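EAL domain protein (Vibrio cholerae serotype O1, PDB 6IJ2) probably hydrolyses cyclic dinucleotides such as c-di-GMP and cGAMP as an EAL-family phosphodiesterase, and is seen here with the linear dinucleotide 5'-pGpG. Local coordinates at residues G236-A240 with N251-S255; L47-N53 with K241-E245. The protein carries 1 engineered substitution. One frame throughout, in Å; residues are numbered along the deposited sequence.

Interaction 1. Residues G236-A240 with N251-S255. With nucleotides of chain B.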
# COMPACT_ATOMS: atom_id res chain seq x y z
N GLY A 236 19.04 -8.07 -7.26
CA GLY A 236 19.70 -7.00 -6.54
C GLY A 236 21.18 -6.90 -6.86
O GLY A 236 21.78 -7.81 -7.44
N TYR A 237 21.75 -5.76 -6.46
CA TYR A 237 23.17 -5.51 -6.67
C TYR A 237 24.05 -6.61 -6.10
O TYR A 237 25.14 -6.86 -6.62
CB TYR A 237 23.57 -4.16 -6.06
CG TYR A 237 23.03 -2.94 -6.77
CD1 TYR A 237 22.38 -3.03 -8.00
CD2 TYR A 237 23.18 -1.68 -6.21
CE1 TYR A 237 21.90 -1.91 -8.65
CE2 TYR A 237 22.69 -0.55 -6.84
CZ TYR A 237 22.05 -0.66 -8.06
OH TYR A 237 21.57 0.47 -8.69
N TYR A 238 23.61 -7.26 -5.02
CA TYR A 238 24.40 -8.36 -4.47
C TYR A 238 24.66 -9.44 -5.52
O TYR A 238 25.73 -10.05 -5.52
CB TYR A 238 23.71 -8.97 -3.26
CG TYR A 238 24.47 -10.15 -2.69
CD1 TYR A 238 25.73 -9.98 -2.13
CD2 TYR A 238 23.94 -11.44 -2.75
CE1 TYR A 238 26.44 -11.06 -1.63
CE2 TYR A 238 24.65 -12.53 -2.25
CZ TYR A 238 25.90 -12.33 -1.68
OH TYR A 238 26.60 -13.39 -1.18
N PHE A 239 23.71 -9.65 -6.42
CA PHE A 239 23.87 -10.65 -7.48
C PHE A 239 24.53 -10.05 -8.72
O PHE A 239 25.53 -10.57 -9.22
CB PHE A 239 22.52 -11.27 -7.82
CG PHE A 239 21.84 -11.89 -6.64
CD1 PHE A 239 22.25 -13.14 -6.17
CD2 PHE A 239 20.84 -11.22 -5.96
CE1 PHE A 239 21.64 -13.71 -5.06
CE2 PHE A 239 20.23 -11.79 -4.85
CZ PHE A 239 20.63 -13.03 -4.40
N ALA A 240 23.98 -8.94 -9.22
CA ALA A 240 24.57 -8.26 -10.36
C ALA A 240 23.81 -6.97 -10.59
O ALA A 240 22.58 -6.96 -10.56
CB ALA A 240 24.52 -9.12 -11.63
N ASN A 251 27.32 -12.99 -9.46
CA ASN A 251 28.27 -13.10 -8.36
C ASN A 251 28.65 -14.55 -8.05
O ASN A 251 27.78 -15.36 -7.71
CB ASN A 251 27.66 -12.42 -7.13
CG ASN A 251 28.61 -12.37 -5.95
OD1 ASN A 251 29.81 -12.60 -6.08
ND2 ASN A 251 28.07 -12.04 -4.77
N PRO A 252 29.93 -14.91 -8.17
CA PRO A 252 30.34 -16.27 -7.77
C PRO A 252 30.23 -16.51 -6.27
O PRO A 252 30.06 -17.66 -5.85
CB PRO A 252 31.79 -16.35 -8.25
CG PRO A 252 31.94 -15.25 -9.26
CD PRO A 252 31.02 -14.16 -8.81
N GLU A 253 30.34 -15.46 -5.45
CA GLU A 253 30.37 -15.64 -4.00
C GLU A 253 29.06 -16.22 -3.48
O GLU A 253 29.06 -17.05 -2.57
CB GLU A 253 30.68 -14.30 -3.32
CG GLU A 253 30.96 -14.39 -1.82
CD GLU A 253 29.74 -14.13 -0.95
OE1 GLU A 253 29.31 -15.04 -0.21
OE2 GLU A 253 29.20 -13.00 -1.00
N PHE A 254 27.93 -15.79 -4.05
CA PHE A 254 26.64 -16.31 -3.61
C PHE A 254 26.53 -17.80 -3.88
O PHE A 254 25.84 -18.52 -3.14
CB PHE A 254 25.51 -15.53 -4.29
CG PHE A 254 24.58 -16.40 -5.09
CD1 PHE A 254 24.84 -16.67 -6.43
CD2 PHE A 254 23.45 -16.95 -4.51
CE1 PHE A 254 24.00 -17.47 -7.16
CE2 PHE A 254 22.60 -17.75 -5.24
CZ PHE A 254 22.88 -18.02 -6.57
N SER A 255 27.19 -18.29 -4.94
CA SER A 255 27.08 -19.70 -5.30
C SER A 255 27.68 -20.60 -4.23
O SER A 255 27.16 -21.69 -3.96
CB SER A 255 27.77 -19.95 -6.65
OG SER A 255 27.33 -19.03 -7.63
OP3 G B 1 11.17 -1.82 -8.87
P G B 1 11.41 -0.82 -9.88
OP1 G B 1 11.28 -1.37 -11.20
OP2 G B 1 10.57 0.28 -9.54
O5' G B 1 12.89 -0.39 -9.59
C5' G B 1 13.97 -0.81 -10.43
C4' G B 1 15.20 0.01 -10.12
O4' G B 1 15.90 -0.59 -9.01
C3' G B 1 16.23 0.13 -11.25
O3' G B 1 16.67 1.46 -11.46
C2' G B 1 17.41 -0.69 -10.73
O2' G B 1 18.68 -0.24 -11.11
C1' G B 1 17.27 -0.49 -9.23
N9 G B 1 17.94 -1.54 -8.46
C8 G B 1 18.05 -2.86 -8.79
N7 G B 1 18.69 -3.56 -7.90
C5 G B 1 19.01 -2.64 -6.91
C6 G B 1 19.70 -2.81 -5.69
O6 G B 1 20.19 -3.83 -5.22
N1 G B 1 19.82 -1.61 -4.99
C2 G B 1 19.32 -0.41 -5.42
N2 G B 1 19.51 0.62 -4.60
N3 G B 1 18.66 -0.24 -6.55
C4 G B 1 18.54 -1.39 -7.24
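F239 and N251 link the turn that interrupts strand 233-244 of this EAL domain to the short helix 252-255: F239 O accepts from N251 N at 3.0 Å, close to straight (176°). The inner half is tight and apolar. The F239 ring drives its edge toward the face of F254 in a T-shaped pair, centroids 5.4 Å apart and planes 80° apart, and V34 of strand 27-35 touches both rings. F223 and V217 add further cover to F239. The outer half is looser and polar. With CG anti to the backbone N (chi1 178°), the Y238 ring is carried across to the helix, where N251 ND2 lies over one face, towards its border, and Y238 CE2 lies 3.7 Å from F254 CB. The hydroxyl of Y238 donates to E253 OE2 over 2.6 Å, meeting it from above the carboxylate plane; E253 is poorly ordered, and this is the solvent side of the contact. N251 divides its amide between two tasks: ND2 gives a weak bond to Y238 O at 3.2 Å, while OD1 caps the helix by accepting from E253 N at 3.0 Å.

Just before Y238, Y237 serves the ligand. Its N bonds to O6 of G1 of chain B at 2.8 Å, and its ring lies over the guanine with C6 near the ring centre. G236 before it has backbone angles suited to glycine, and its O accepts from F239 N and A240 N, fastening the turn. The chemistry implies a division of labour within one short turn: a backbone N-H that reads a guanine carbonyl, joined to a C-terminal helix held by a buried aromatic pair and a polar outer side that ends in a poorly ordered glutamate.

Interaction 2. Residues L47-N53 with K241-E245; sequences LVRGLNN and KPGFE. With nucleotides of chain B.
L47 and P242 meet at the mouth of a barrel of the EAL family, L47 being the leucine of the Glu-Ala-Leu signature; its CD1 packs 3.7 Å from P242 CG. No hydrogen bond joins 47-53 to 241-245 directly. Strand 27-35 runs between them, pairing with L47 and R49 along one edge and with G243 and E245 along the other, so that side chains bridge above it.

R49 shows how such a bridge is built. Its CB lies 4.1 Å from F244 CD1, at the edge of that ring. The chain then bends at chi2 (-65°), which turns it away from the phenyl group and towards the nucleotide. At the tip, the guanidinium presents an edge to the phosphate of G2 of chain B: NH1 and NH2 both donate to the single oxygen OP1, each at 2.9 Å, and both bonds are clearly bent, as two donors of one guanidinium sharing an oxygen require. NH1 also touches P242 CB obliquely. NH2 has a second acceptor in V48 O, 2.6 Å away and close to the guanidinium plane, a bond that fixes the rotation of the group. Beside this paired grip on OP1, V48 N bonds to N7 of the G2 base at 2.8 Å, so consecutive residues hold base and phosphate of one nucleotide.

Farther out, F244 lies against the type I turn G50 to N53. G50 O, which accepts from N53 N, comes to the ring edge 3.3 Å from F244 CE1, and L51 O approaches CZ. From over one face N53 makes a CH-pi contact, its CB 4.2 Å from the F244 ring centroid and 26° off the normal.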
# COMPACT_ATOMS: atom_id res chain seq x y z
N LEU A 47 15.50 -2.75 -18.40
CA LEU A 47 15.47 -1.43 -17.78
C LEU A 47 15.94 -0.40 -18.79
O LEU A 47 17.00 -0.57 -19.40
CB LEU A 47 16.37 -1.39 -16.55
CG LEU A 47 15.96 -2.35 -15.43
CD1 LEU A 47 17.14 -2.55 -14.52
CD2 LEU A 47 14.77 -1.78 -14.66
N VAL A 48 15.17 0.67 -18.94
CA VAL A 48 15.46 1.67 -19.97
C VAL A 48 16.75 2.41 -19.65
O VAL A 48 17.06 2.72 -18.49
CB VAL A 48 14.25 2.63 -20.08
CG1 VAL A 48 14.67 4.07 -19.87
CG2 VAL A 48 13.56 2.45 -21.41
N ARG A 49 17.52 2.72 -20.70
CA ARG A 49 18.76 3.47 -20.59
C ARG A 49 18.90 4.35 -21.82
O ARG A 49 18.35 4.03 -22.88
CB ARG A 49 20.01 2.56 -20.50
CG ARG A 49 20.10 1.71 -19.25
CD ARG A 49 20.27 2.57 -18.01
NE ARG A 49 20.42 1.76 -16.81
CZ ARG A 49 19.40 1.38 -16.05
NH1 ARG A 49 19.61 0.62 -14.97
NH2 ARG A 49 18.18 1.74 -16.37
N GLY A 50 19.63 5.44 -21.68
CA GLY A 50 19.98 6.25 -22.83
C GLY A 50 20.94 5.51 -23.74
O GLY A 50 21.50 4.46 -23.40
N LEU A 51 21.15 6.07 -24.94
CA LEU A 51 22.05 5.43 -25.90
C LEU A 51 23.49 5.41 -25.41
O LEU A 51 24.27 4.55 -25.84
CB LEU A 51 21.96 6.15 -27.26
CG LEU A 51 20.65 5.93 -28.02
CD1 LEU A 51 20.71 6.60 -29.38
CD2 LEU A 51 20.32 4.44 -28.14
N ASN A 52 23.87 6.34 -24.53
CA ASN A 52 25.18 6.37 -23.91
C ASN A 52 25.12 5.96 -22.44
O ASN A 52 25.88 6.48 -21.61
CB ASN A 52 25.81 7.75 -24.05
CG ASN A 52 26.10 8.11 -25.50
OD1 ASN A 52 27.24 8.02 -25.95
ND2 ASN A 52 25.07 8.52 -26.23
N ASN A 53 24.21 5.04 -22.10
CA ASN A 53 24.00 4.54 -20.74
C ASN A 53 23.52 5.63 -19.79
O ASN A 53 23.75 5.57 -18.59
CB ASN A 53 25.26 3.87 -20.19
CG ASN A 53 24.97 2.91 -19.05
OD1 ASN A 53 23.85 2.39 -18.93
ND2 ASN A 53 25.96 2.67 -18.20
N LYS A 241 24.56 -5.90 -10.84
CA LYS A 241 23.98 -4.66 -11.32
C LYS A 241 23.42 -4.86 -12.73
O LYS A 241 23.82 -5.78 -13.44
CB LYS A 241 25.03 -3.56 -11.33
CG LYS A 241 25.74 -3.33 -10.00
CD LYS A 241 26.89 -2.35 -10.19
CE LYS A 241 27.79 -2.27 -8.97
NZ LYS A 241 28.96 -1.37 -9.22
N PRO A 242 22.49 -4.00 -13.15
CA PRO A 242 22.03 -4.02 -14.55
C PRO A 242 23.19 -3.92 -15.53
O PRO A 242 24.18 -3.23 -15.29
CB PRO A 242 21.12 -2.79 -14.64
CG PRO A 242 20.59 -2.63 -13.21
CD PRO A 242 21.78 -2.98 -12.35
N GLY A 243 23.07 -4.62 -16.65
CA GLY A 243 24.11 -4.56 -17.65
C GLY A 243 23.63 -3.88 -18.91
O GLY A 243 22.64 -4.31 -19.51
N PHE A 244 24.33 -2.82 -19.32
CA PHE A 244 23.96 -2.07 -20.51
C PHE A 244 24.08 -2.94 -21.75
O PHE A 244 25.18 -3.38 -22.09
CB PHE A 244 24.86 -0.84 -20.64
CG PHE A 244 24.55 0.03 -21.82
CD1 PHE A 244 23.48 0.90 -21.79
CD2 PHE A 244 25.33 -0.03 -22.96
CE1 PHE A 244 23.20 1.70 -22.88
CE2 PHE A 244 25.06 0.77 -24.06
CZ PHE A 244 23.98 1.64 -24.02
N GLU A 245 22.95 -3.19 -22.41
CA GLU A 245 22.88 -4.00 -23.63
C GLU A 245 23.62 -5.32 -23.46
O GLU A 245 24.27 -5.82 -24.38
CB GLU A 245 23.41 -3.21 -24.84
CG GLU A 245 22.58 -1.97 -25.14
CD GLU A 245 22.87 -1.37 -26.52
OE1 GLU A 245 24.05 -1.32 -26.93
OE2 GLU A 245 21.90 -0.94 -27.19
P G B 2 16.60 2.08 -12.84
OP1 G B 2 17.01 1.09 -13.78
OP2 G B 2 17.29 3.32 -12.77
O5' G B 2 15.07 2.40 -13.04
C5' G B 2 14.46 3.55 -12.45
C4' G B 2 12.97 3.48 -12.63
O4' G B 2 12.67 3.42 -14.03
C3' G B 2 12.28 2.27 -11.99
O3' G B 2 11.08 2.63 -11.34
C2' G B 2 11.93 1.41 -13.19
O2' G B 2 10.79 0.59 -13.04
C1' G B 2 11.68 2.46 -14.26
N9 G B 2 11.87 1.90 -15.58
C8 G B 2 13.03 1.37 -16.09
N7 G B 2 12.88 0.87 -17.28
C5 G B 2 11.54 1.06 -17.57
C6 G B 2 10.79 0.73 -18.71
O6 G B 2 11.17 0.16 -19.73
N1 G B 2 9.47 1.11 -18.59
C2 G B 2 8.93 1.73 -17.50
N2 G B 2 7.63 2.01 -17.56
N3 G B 2 9.62 2.06 -16.42
C4 G B 2 10.91 1.70 -16.52

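How the interactions relate
The two contacts share strand 233-244 and the barrel sheet of the EAL fold, with centres about 19 Å apart. Along the chain their segments alternate: 47-53, 236-240, 241-245, then 251-255, so each contact takes one part of the final strand, and the parts follow directly on each other. They also touch, Y237 CE1 lying 3.9 Å from P242 CD. Interaction 1 fastens this strand to the C-terminal helix, whereas interaction 2 brings it to strand 41-49 across strand 27-35. Y237 of 236-240 bonds G1, and V48 and R49 of strand 41-49 bond G2, so the mouth of the barrel from the last strand across 27-35 to 41-49 meets both nucleotides.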